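Local coordinates for enterobactin synthetase component F-related protein (Vibrio cholerae serotype O1, PDB 4OXI) that probably activates glycine with ATP as glycyl-adenylate, for a lipopolysaccharide modification that gives the bacterium resistance to antimicrobial peptides, at residues H240-Q245 with C365-T370; Y216-Q221 with L268-I273; Q423-Y428 with S437-H442. All blocks are in the same frame, centred on the assembly; numbering follows the deposited sequence.

Contact 1: H240-Q245 with C365-T370; sequences HCYISQ and CTIAVT. With GAP (glycyl-adenosine-5'-phosphate), chain B.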
loop_
_atom_site.group_PDB
_atom_site.type_symbol
_atom_site.label_atom_id
_atom_site.label_comp_id
_atom_site.label_asym_id
_atom_site.label_seq_id
_atom_site.Cartn_x
_atom_site.Cartn_y
_atom_site.Cartn_z
ATOM N N HIS A 240 -2.775 -13.088 6.347
ATOM C CA HIS A 240 -2.906 -13.616 7.716
ATOM C C HIS A 240 -1.538 -13.810 8.333
ATOM O O HIS A 240 -1.339 -13.533 9.510
ATOM C CB HIS A 240 -3.684 -14.935 7.725
ATOM C CG HIS A 240 -5.163 -14.757 7.586
ATOM N ND1 HIS A 240 -5.971 -15.680 6.959
ATOM C CD2 HIS A 240 -5.981 -13.758 7.991
ATOM C CE1 HIS A 240 -7.222 -15.261 6.988
ATOM N NE2 HIS A 240 -7.258 -14.101 7.615
ATOM N N CYS A 241 -0.585 -14.281 7.533
ATOM C CA CYS A 241 0.779 -14.389 8.029
ATOM C C CYS A 241 1.322 -13.027 8.488
ATOM O O CYS A 241 1.820 -12.907 9.607
ATOM C CB CYS A 241 1.705 -15.027 6.989
ATOM S SG CYS A 241 3.430 -15.144 7.568
ATOM N N TYR A 242 1.210 -11.998 7.645
ATOM C CA TYR A 242 1.718 -10.675 8.023
ATOM C C TYR A 242 1.087 -10.134 9.283
ATOM O O TYR A 242 1.786 -9.745 10.209
ATOM C CB TYR A 242 1.521 -9.628 6.926
ATOM C CG TYR A 242 1.940 -8.256 7.412
ATOM C CD1 TYR A 242 3.283 -7.914 7.488
ATOM C CD2 TYR A 242 1.003 -7.311 7.819
ATOM C CE1 TYR A 242 3.688 -6.664 7.935
ATOM C CE2 TYR A 242 1.399 -6.041 8.275
ATOM C CZ TYR A 242 2.742 -5.729 8.327
ATOM O OH TYR A 242 3.154 -4.488 8.776
ATOM N N ILE A 243 -0.239 -10.081 9.308
ATOM C CA ILE A 243 -0.947 -9.559 10.471
ATOM C C ILE A 243 -0.570 -10.298 11.764
ATOM O O ILE A 243 -0.336 -9.662 12.800
ATOM C CB ILE A 243 -2.460 -9.619 10.271
ATOM C CG1 ILE A 243 -2.874 -8.751 9.078
ATOM C CG2 ILE A 243 -3.164 -9.125 11.513
ATOM C CD1 ILE A 243 -2.523 -7.277 9.271
ATOM N N SER A 244 -0.502 -11.630 11.705
ATOM C CA SER A 244 -0.129 -12.403 12.900
ATOM C C SER A 244 1.288 -12.068 13.384
ATOM O O SER A 244 1.523 -12.016 14.584
ATOM C CB SER A 244 -0.254 -13.909 12.669
ATOM O OG SER A 244 0.868 -14.375 11.946
ATOM N N GLN A 245 2.224 -11.826 12.464
ATOM C CA GLN A 245 3.582 -11.451 12.868
ATOM C C GLN A 245 3.566 -10.128 13.611
ATOM O O GLN A 245 4.153 -9.997 14.685
ATOM C CB GLN A 245 4.531 -11.314 11.673
ATOM C CG GLN A 245 4.644 -12.525 10.768
ATOM C CD GLN A 245 5.109 -13.783 11.491
ATOM O OE1 GLN A 245 5.824 -13.715 12.497
ATOM N NE2 GLN A 245 4.709 -14.944 10.970
ATOM N N CYS A 365 5.557 -9.019 -1.447
ATOM C CA CYS A 365 5.718 -9.903 -0.304
ATOM C C CYS A 365 4.861 -9.458 0.887
ATOM O O CYS A 365 5.273 -9.618 2.037
ATOM C CB CYS A 365 7.192 -10.021 0.112
ATOM S SG CYS A 365 7.584 -11.596 0.981
ATOM N N THR A 366 3.683 -8.907 0.595
ATOM C CA THR A 366 2.676 -8.566 1.607
ATOM C C THR A 366 3.177 -7.573 2.657
ATOM O O THR A 366 3.493 -7.952 3.790
ATOM C CB THR A 366 2.094 -9.837 2.276
ATOM O OG1 THR A 366 1.690 -10.748 1.250
ATOM C CG2 THR A 366 0.866 -9.504 3.130
ATOM N N ILE A 367 3.231 -6.303 2.257
ATOM C CA ILE A 367 3.456 -5.153 3.150
ATOM C C ILE A 367 4.899 -4.977 3.658
ATOM O O ILE A 367 5.652 -4.157 3.123
ATOM C CB ILE A 367 2.461 -5.138 4.311
ATOM C CG1 ILE A 367 1.040 -5.423 3.800
ATOM C CG2 ILE A 367 2.532 -3.807 5.050
ATOM C CD1 ILE A 367 -0.004 -5.535 4.929
ATOM N N ALA A 368 5.288 -5.725 4.686
ATOM C CA ALA A 368 6.665 -5.667 5.165
ATOM C C ALA A 368 7.128 -7.063 5.519
ATOM O O ALA A 368 6.330 -7.872 6.006
ATOM C CB ALA A 368 6.778 -4.745 6.389
ATOM N N VAL A 369 8.415 -7.340 5.322
ATOM C CA VAL A 369 8.942 -8.669 5.619
ATOM C C VAL A 369 10.057 -8.633 6.667
ATOM O O VAL A 369 10.367 -9.650 7.289
ATOM C CB VAL A 369 9.400 -9.407 4.325
ATOM C CG1 VAL A 369 10.618 -8.744 3.733
ATOM C CG2 VAL A 369 9.667 -10.876 4.598
ATOM N N THR A 370 10.656 -7.463 6.874
ATOM C CA THR A 370 11.598 -7.300 7.969
ATOM C C THR A 370 11.262 -6.069 8.781
ATOM O O THR A 370 10.483 -5.207 8.346
ATOM C CB THR A 370 13.047 -7.131 7.484
ATOM O OG1 THR A 370 13.200 -5.823 6.915
ATOM C CG2 THR A 370 13.425 -8.208 6.452
HETATM N N GAP B . 4.893 -2.471 1.184
HETATM C CA GAP B . 5.599 -1.227 1.613
HETATM C C GAP B . 6.128 -0.559 0.359
HETATM O O GAP B . 6.726 0.501 0.380
HETATM P PA GAP B . 6.288 -0.763 -2.378
HETATM O O1A GAP B . 6.131 -2.016 -3.203
HETATM O O2A GAP B . 5.523 0.501 -2.734
HETATM O O3A GAP B . 5.905 -1.248 -0.899
HETATM C "C5'" GAP B . 8.787 -1.527 -2.161
HETATM O "O5'" GAP B . 7.865 -0.450 -2.333
HETATM C "C4'" GAP B . 10.198 -0.976 -2.219
HETATM O "O4'" GAP B . 10.311 0.132 -1.323
HETATM C "C3'" GAP B . 11.240 -1.949 -1.713
HETATM O "O3'" GAP B . 11.633 -2.861 -2.738
HETATM C "C2'" GAP B . 12.356 -1.017 -1.276
HETATM O "O2'" GAP B . 13.063 -0.529 -2.406
HETATM C "C1'" GAP B . 11.627 0.203 -0.775
HETATM N N9 GAP B . 11.529 0.143 0.700
HETATM C C8 GAP B . 10.468 -0.303 1.399
HETATM N N7 GAP B . 10.687 -0.209 2.734
HETATM C C5 GAP B . 11.928 0.298 2.899
HETATM C C6 GAP B . 12.789 0.633 4.053
HETATM N N6 GAP B . 12.343 0.465 5.327
HETATM N N1 GAP B . 14.020 1.132 3.786
HETATM C C2 GAP B . 14.467 1.315 2.522
HETATM N N3 GAP B . 13.731 1.028 1.431
HETATM C C4 GAP B . 12.477 0.530 1.555
#
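Tyr242 lays one face of its ring over the side chain of Ile367, and the two side chains cross at about a right angle. Ile367 CB sits almost above the middle of the ring, 4.0 Å from the Tyr242 centroid and 8° off the ring normal, which makes this a centred CH-pi contact. The isoleucine branches spread over the same face in different directions: CG2 lies 3.8 Å from Tyr242 CZ, near the hydroxyl end, while CD1 reaches Tyr242 CD2 at 3.5 Å. The ring comes off helix 236-249 with CG anti to the backbone N (chi1 175°), which carries it across to the loop. Its edge meets backbone: Ala368 O lies near the ring plane, 3.4 Å from Tyr242 CD1. Farther back, Thr366 CG2 packs 3.9 Å from Tyr242 CB.

The loop follows strand 356-360, and Thr366 and Ile367 both have positive phi. Gln423 steadies it from the side, taking Thr366 OG1 with its carbonyl and giving NE2 to Ala368 O. The phenol is secured separately, through a hydrogen bond between Tyr242 OH and His271 ND1.

While the Ile367 side chain lies on the tyrosine, its carbonyl turns to the ligand, and Ile367 O accepts a hydrogen bond from the amino N of glycyl-adenosine-5'-phosphate at 2.7 Å. Tyr242 is thus a second-shell residue: by packing against Ile367 it probably helps place a main-chain acceptor for the ligand's amino group, whose probable positive charge would strengthen that bond.

Contact 2: Y216-Q221 with L268-I273; sequences YAYIMQ and LSVHDI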
loop_
_atom_site.group_PDB
_atom_site.type_symbol
_atom_site.label_atom_id
_atom_site.label_comp_id
_atom_site.label_asym_id
_atom_site.label_seq_id
_atom_site.Cartn_x
_atom_site.Cartn_y
_atom_site.Cartn_z
ATOM N N TYR A 216 -7.736 -14.851 -3.185
ATOM C CA TYR A 216 -7.153 -13.518 -3.064
ATOM C C TYR A 216 -7.975 -12.631 -2.126
ATOM O O TYR A 216 -9.208 -12.555 -2.248
ATOM C CB TYR A 216 -7.091 -12.863 -4.434
ATOM C CG TYR A 216 -6.254 -13.606 -5.455
ATOM C CD1 TYR A 216 -5.061 -14.227 -5.092
ATOM C CD2 TYR A 216 -6.648 -13.669 -6.787
ATOM C CE1 TYR A 216 -4.282 -14.909 -6.039
ATOM C CE2 TYR A 216 -5.881 -14.344 -7.736
ATOM C CZ TYR A 216 -4.699 -14.952 -7.355
ATOM O OH TYR A 216 -3.937 -15.598 -8.293
ATOM N N ALA A 217 -7.293 -11.948 -1.204
ATOM C CA ALA A 217 -7.954 -11.001 -0.304
ATOM C C ALA A 217 -8.043 -9.611 -0.942
ATOM O O ALA A 217 -9.055 -8.900 -0.784
ATOM C CB ALA A 217 -7.227 -10.933 1.047
ATOM N N TYR A 218 -6.988 -9.217 -1.652
ATOM C CA TYR A 218 -7.019 -7.945 -2.373
ATOM C C TYR A 218 -6.069 -7.970 -3.547
ATOM O O TYR A 218 -5.136 -8.769 -3.575
ATOM C CB TYR A 218 -6.674 -6.760 -1.450
ATOM C CG TYR A 218 -5.298 -6.816 -0.795
ATOM C CD1 TYR A 218 -4.185 -6.240 -1.405
ATOM C CD2 TYR A 218 -5.120 -7.428 0.434
ATOM C CE1 TYR A 218 -2.935 -6.282 -0.801
ATOM C CE2 TYR A 218 -3.866 -7.477 1.049
ATOM C CZ TYR A 218 -2.784 -6.908 0.421
ATOM O OH TYR A 218 -1.546 -6.957 1.025
ATOM N N ILE A 219 -6.302 -7.096 -4.519
ATOM C CA ILE A 219 -5.380 -6.988 -5.644
ATOM C C ILE A 219 -4.883 -5.560 -5.791
ATOM O O ILE A 219 -5.680 -4.632 -5.964
ATOM C CB ILE A 219 -6.062 -7.406 -6.962
ATOM C CG1 ILE A 219 -6.614 -8.836 -6.845
ATOM C CG2 ILE A 219 -5.096 -7.248 -8.126
ATOM C CD1 ILE A 219 -7.575 -9.219 -7.976
ATOM N N MET A 220 -3.568 -5.389 -5.744
ATOM C CA MET A 220 -2.952 -4.078 -5.881
ATOM C C MET A 220 -2.430 -3.927 -7.289
ATOM O O MET A 220 -2.330 -4.901 -8.039
ATOM C CB MET A 220 -1.776 -3.918 -4.912
ATOM C CG MET A 220 -2.178 -3.835 -3.449
ATOM S SD MET A 220 -3.589 -2.742 -3.144
ATOM C CE MET A 220 -3.362 -2.491 -1.374
ATOM N N GLN A 221 -2.093 -2.698 -7.655
ATOM C CA GLN A 221 -1.349 -2.500 -8.877
ATOM C C GLN A 221 -0.173 -1.559 -8.692
ATOM O O GLN A 221 -0.157 -0.700 -7.810
ATOM C CB GLN A 221 -2.239 -2.082 -10.050
ATOM C CG GLN A 221 -3.106 -0.881 -9.837
ATOM C CD GLN A 221 -3.945 -0.553 -11.081
ATOM O OE1 GLN A 221 -4.647 -1.421 -11.655
ATOM N NE2 GLN A 221 -3.860 0.700 -11.513
ATOM N N LEU A 268 0.319 -0.249 2.777
ATOM C CA LEU A 268 0.391 0.245 4.159
ATOM C C LEU A 268 -0.997 0.443 4.754
ATOM O O LEU A 268 -1.174 0.322 5.972
ATOM C CB LEU A 268 1.169 1.554 4.250
ATOM C CG LEU A 268 2.653 1.514 3.851
ATOM C CD1 LEU A 268 3.355 2.777 4.338
ATOM C CD2 LEU A 268 3.346 0.277 4.408
ATOM N N SER A 269 -1.990 0.727 3.913
ATOM C CA SER A 269 -3.332 0.950 4.426
ATOM C C SER A 269 -3.925 -0.372 4.887
ATOM O O SER A 269 -4.726 -0.408 5.813
ATOM C CB SER A 269 -4.237 1.578 3.374
ATOM O OG SER A 269 -4.421 0.684 2.290
ATOM N N VAL A 270 -3.523 -1.455 4.239
ATOM C CA VAL A 270 -3.959 -2.785 4.643
ATOM C C VAL A 270 -3.466 -3.104 6.043
ATOM O O VAL A 270 -4.195 -3.648 6.869
ATOM C CB VAL A 270 -3.425 -3.848 3.684
ATOM C CG1 VAL A 270 -3.808 -5.246 4.177
ATOM C CG2 VAL A 270 -3.967 -3.584 2.286
ATOM N N HIS A 271 -2.222 -2.751 6.317
ATOM C CA HIS A 271 -1.696 -2.881 7.672
ATOM C C HIS A 271 -2.568 -2.088 8.665
ATOM O O HIS A 271 -3.068 -2.658 9.641
ATOM C CB HIS A 271 -0.241 -2.422 7.685
ATOM C CG HIS A 271 0.305 -2.133 9.048
ATOM N ND1 HIS A 271 1.315 -2.880 9.616
ATOM C CD2 HIS A 271 0.019 -1.152 9.936
ATOM C CE1 HIS A 271 1.613 -2.383 10.800
ATOM N NE2 HIS A 271 0.848 -1.330 11.017
ATOM N N ASP A 272 -2.762 -0.792 8.408
ATOM C CA ASP A 272 -3.540 0.069 9.309
ATOM C C ASP A 272 -4.877 -0.576 9.657
ATOM O O ASP A 272 -5.247 -0.697 10.835
ATOM C CB ASP A 272 -3.837 1.445 8.666
ATOM C CG ASP A 272 -2.572 2.201 8.222
ATOM O OD1 ASP A 272 -1.495 2.010 8.841
ATOM O OD2 ASP A 272 -2.657 3.012 7.250
ATOM N N ILE A 273 -5.599 -0.984 8.616
ATOM C CA ILE A 273 -6.966 -1.487 8.758
ATOM C C ILE A 273 -7.054 -2.784 9.558
ATOM O O ILE A 273 -7.889 -2.909 10.455
ATOM C CB ILE A 273 -7.626 -1.703 7.370
ATOM C CG1 ILE A 273 -7.805 -0.370 6.646
ATOM C CG2 ILE A 273 -8.962 -2.389 7.506
ATOM C CD1 ILE A 273 -8.451 -0.510 5.262
#
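Tyr218 overlaps Val270 with one face of its ring, the tyrosine coming from strand 216-222 and the valine from the first turn of helix 268-279, in opposite directions. Val270 CG2 stands 4.1 Å from the Tyr218 centroid, 15° off the ring normal, so it sits over the face but displaced toward the rim, on the side of CZ and CE2. The other methyl reaches the same part of the ring, with Val270 CG1 3.8 Å from Tyr218 CE2. One valine therefore sets both branches against the phenol half of the ring. On the strand side, CG of Tyr218 stands between the backbone N and the carbonyl carbon (chi1 60°), which swings the ring out toward the helix so that a face, not its end, meets Val270.

Two residues along, on the same side of the strand, Met220 adds the third apolar group. Its chain bends at chi2 (-45°) and then runs out through SD, so that Met220 CE ends 3.9 Å from Val270 CG2. Here the side chains slide past each other, and CG2 is covered by the ring and by the methionine methyl.

Around this patch the packing continues: Val270 also touches Tyr124 of strand 123-126 and Leu239 of helix 236-249, while backbone bonds tie the strand to 230-235. Strand 216-222 leads into the Ser- and Gly-rich signature loop of the AMP-binding family, and the start of the helix carries Leu268 of the glycyl-adenosine-5'-phosphate pocket.

Between these two segments the chemistry is purely apolar, CH-pi and methyl packing with every touching residue buried. It joins strand to helix by shape rather than by directed bonds, close behind the pocket to which Leu268 belongs.

Contact 3: Q423-Y428 with S437-H442; sequences QLVKGY and SAFFQH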
loop_
_atom_site.group_PDB
_atom_site.type_symbol
_atom_site.label_atom_id
_atom_site.label_comp_id
_atom_site.label_asym_id
_atom_site.label_seq_id
_atom_site.Cartn_x
_atom_site.Cartn_y
_atom_site.Cartn_z
ATOM N N GLN A 423 4.444 -14.995 3.053
ATOM C CA GLN A 423 3.955 -13.676 2.616
ATOM C C GLN A 423 4.182 -13.401 1.132
ATOM O O GLN A 423 3.674 -12.423 0.596
ATOM C CB GLN A 423 4.595 -12.553 3.442
ATOM C CG GLN A 423 4.068 -12.476 4.861
ATOM C CD GLN A 423 4.838 -11.502 5.689
ATOM O OE1 GLN A 423 5.149 -11.776 6.841
ATOM N NE2 GLN A 423 5.152 -10.343 5.116
ATOM N N LEU A 424 4.951 -14.255 0.469
ATOM C CA LEU A 424 5.262 -14.036 -0.937
ATOM C C LEU A 424 4.071 -14.408 -1.812
ATOM O O LEU A 424 3.474 -15.467 -1.617
ATOM C CB LEU A 424 6.481 -14.861 -1.348
ATOM C CG LEU A 424 6.940 -14.596 -2.785
ATOM C CD1 LEU A 424 7.354 -13.159 -2.918
ATOM C CD2 LEU A 424 8.077 -15.531 -3.207
ATOM N N VAL A 425 3.709 -13.535 -2.760
ATOM C CA VAL A 425 2.641 -13.844 -3.727
ATOM C C VAL A 425 3.126 -14.868 -4.774
ATOM O O VAL A 425 4.329 -15.091 -4.909
ATOM C CB VAL A 425 2.156 -12.571 -4.469
ATOM C CG1 VAL A 425 1.613 -11.523 -3.478
ATOM C CG2 VAL A 425 3.279 -11.977 -5.282
ATOM N N LYS A 426 2.201 -15.459 -5.525
ATOM C CA LYS A 426 2.536 -16.495 -6.505
ATOM C C LYS A 426 3.343 -15.957 -7.672
ATOM O O LYS A 426 4.070 -16.700 -8.326
ATOM C CB LYS A 426 1.266 -17.123 -7.087
ATOM C CG LYS A 426 0.348 -17.800 -6.080
ATOM C CD LYS A 426 1.005 -19.022 -5.474
ATOM C CE LYS A 426 0.094 -19.689 -4.442
ATOM N NZ LYS A 426 0.839 -20.725 -3.658
ATOM N N GLY A 427 3.188 -14.670 -7.944
ATOM C CA GLY A 427 3.755 -14.048 -9.130
ATOM C C GLY A 427 2.844 -12.888 -9.467
ATOM O O GLY A 427 1.973 -12.528 -8.670
ATOM N N TYR A 428 3.029 -12.290 -10.632
ATOM C CA TYR A 428 2.148 -11.210 -11.047
ATOM C C TYR A 428 0.916 -11.809 -11.722
ATOM O O TYR A 428 0.992 -12.859 -12.362
ATOM C CB TYR A 428 2.886 -10.245 -11.979
ATOM C CG TYR A 428 4.071 -9.557 -11.317
ATOM C CD1 TYR A 428 3.878 -8.532 -10.393
ATOM C CD2 TYR A 428 5.376 -9.931 -11.607
ATOM C CE1 TYR A 428 4.955 -7.896 -9.775
ATOM C CE2 TYR A 428 6.461 -9.293 -11.001
ATOM C CZ TYR A 428 6.237 -8.280 -10.081
ATOM O OH TYR A 428 7.295 -7.646 -9.463
ATOM N N SER A 437 10.722 -13.461 -14.817
ATOM C CA SER A 437 11.946 -12.709 -14.569
ATOM C C SER A 437 12.170 -12.366 -13.084
ATOM O O SER A 437 13.305 -12.170 -12.655
ATOM C CB SER A 437 11.975 -11.447 -15.431
ATOM O OG SER A 437 10.856 -10.629 -15.157
ATOM N N ALA A 438 11.103 -12.307 -12.294
ATOM C CA ALA A 438 11.244 -11.881 -10.900
ATOM C C ALA A 438 11.173 -13.043 -9.910
ATOM O O ALA A 438 11.742 -12.977 -8.822
ATOM C CB ALA A 438 10.210 -10.816 -10.557
ATOM N N PHE A 439 10.469 -14.101 -10.289
ATOM C CA PHE A 439 10.257 -15.237 -9.409
ATOM C C PHE A 439 10.989 -16.449 -9.982
ATOM O O PHE A 439 11.024 -16.627 -11.198
ATOM C CB PHE A 439 8.761 -15.554 -9.297
ATOM C CG PHE A 439 7.940 -14.450 -8.683
ATOM C CD1 PHE A 439 7.466 -14.569 -7.382
ATOM C CD2 PHE A 439 7.630 -13.296 -9.405
ATOM C CE1 PHE A 439 6.693 -13.568 -6.817
ATOM C CE2 PHE A 439 6.874 -12.293 -8.836
ATOM C CZ PHE A 439 6.402 -12.435 -7.537
ATOM N N PHE A 440 11.572 -17.274 -9.113
ATOM C CA PHE A 440 12.245 -18.489 -9.564
ATOM C C PHE A 440 12.290 -19.537 -8.459
ATOM O O PHE A 440 12.191 -19.215 -7.271
ATOM C CB PHE A 440 13.656 -18.184 -10.060
ATOM C CG PHE A 440 14.598 -17.760 -8.971
ATOM C CD1 PHE A 440 14.652 -16.437 -8.566
ATOM C CD2 PHE A 440 15.426 -18.684 -8.346
ATOM C CE1 PHE A 440 15.513 -16.040 -7.554
ATOM C CE2 PHE A 440 16.302 -18.291 -7.332
ATOM C CZ PHE A 440 16.342 -16.971 -6.936
ATOM N N GLN A 441 12.418 -20.796 -8.860
ATOM C CA GLN A 441 12.490 -21.900 -7.907
ATOM C C GLN A 441 13.929 -22.169 -7.549
ATOM O O GLN A 441 14.823 -21.977 -8.365
ATOM C CB GLN A 441 11.880 -23.165 -8.501
ATOM C CG GLN A 441 10.375 -23.144 -8.542
ATOM C CD GLN A 441 9.779 -23.406 -7.183
ATOM O OE1 GLN A 441 10.452 -23.941 -6.296
ATOM N NE2 GLN A 441 8.511 -23.038 -7.004
ATOM N N HIS A 442 14.157 -22.617 -6.326
ATOM C CA HIS A 442 15.499 -22.975 -5.924
ATOM C C HIS A 442 15.431 -23.921 -4.745
ATOM O O HIS A 442 15.002 -23.530 -3.656
ATOM C CB HIS A 442 16.287 -21.730 -5.552
ATOM C CG HIS A 442 17.686 -22.014 -5.108
ATOM N ND1 HIS A 442 18.736 -22.139 -5.992
ATOM C CD2 HIS A 442 18.210 -22.195 -3.871
ATOM C CE1 HIS A 442 19.847 -22.382 -5.319
ATOM N NE2 HIS A 442 19.555 -22.422 -4.030
#
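The loop after strand 416-419 carries the end of the GEL...GY sequence, core motif A6 of adenylation domains, and it folds round Phe439, the first residue beyond helix 432-438. Gly427 covers a face of the phenylalanine ring: its CA lies 3.6 Å from the Phe439 centroid, 17° off the ring normal and shifted toward the rim, with Phe439 CZ the closest ring atom at 3.5 Å. Glycine's phi of 152° gives the chain an extended path in a region that residues with side chains seldom occupy, and its bare CA can approach the ring closely.

Tyr428, the next residue, meets the ring differently. The edge of Phe439 is directed at the face of Tyr428 in an offset edge-to-face pair, with centroids 5.6 Å apart and planes at 87°; Tyr428 CE2 comes within 3.7 Å of Phe439 CE2. Ala438 CB, by contrast, meets the edge of the tyrosine, near its plane, 4.1 Å from Tyr428 CE2. Round the CE1 and CZ atoms of the phenylalanine, Leu424 CD1 lies 4.0 Å from Phe439 CE1, and Val425 CG2 is 3.9 Å from Phe439 CZ. The Val425 carbonyl oxygen also approaches CE1, obliquely to the ring.

Strand 445-457 backs the group with Tyr448, whose ring meets that of Phe439. The polar end of Tyr428 is held by Glu364 OE2, and its backbone N by Thr435 OG1, so the tyrosine is fixed at more than one point.

With its phenol engaged by a carboxylate and its ring packed against Phe439, Tyr428 joins a polar grip to an aromatic one. The loop is thereby fastened to the start of strand 439-442 through C-H and ring contacts, despite having no regular secondary structure of its own.

All three contacts are buried, but contact 2 lies nearest the centre of the chain and contact 3 farthest out, where exposed Lys426 borders it. Contacts 1 and 2 are interleaved along the chain and abut, Ile367 CD1 packing on Val270 and Tyr242 OH bonding to His271, so the loop and both helices meet through packing and one polar bond. Contact 3 comes later in sequence and meets contact 1 through Gln423, by polar bonds; it does not touch contact 2. Aliphatic groups lie over tyrosine faces in the first two, whereas in the third a glycine CA lies over a phenylalanine face and a tyrosine meets its edge. Direct bonding to the ligand's amino group belongs to contact 1.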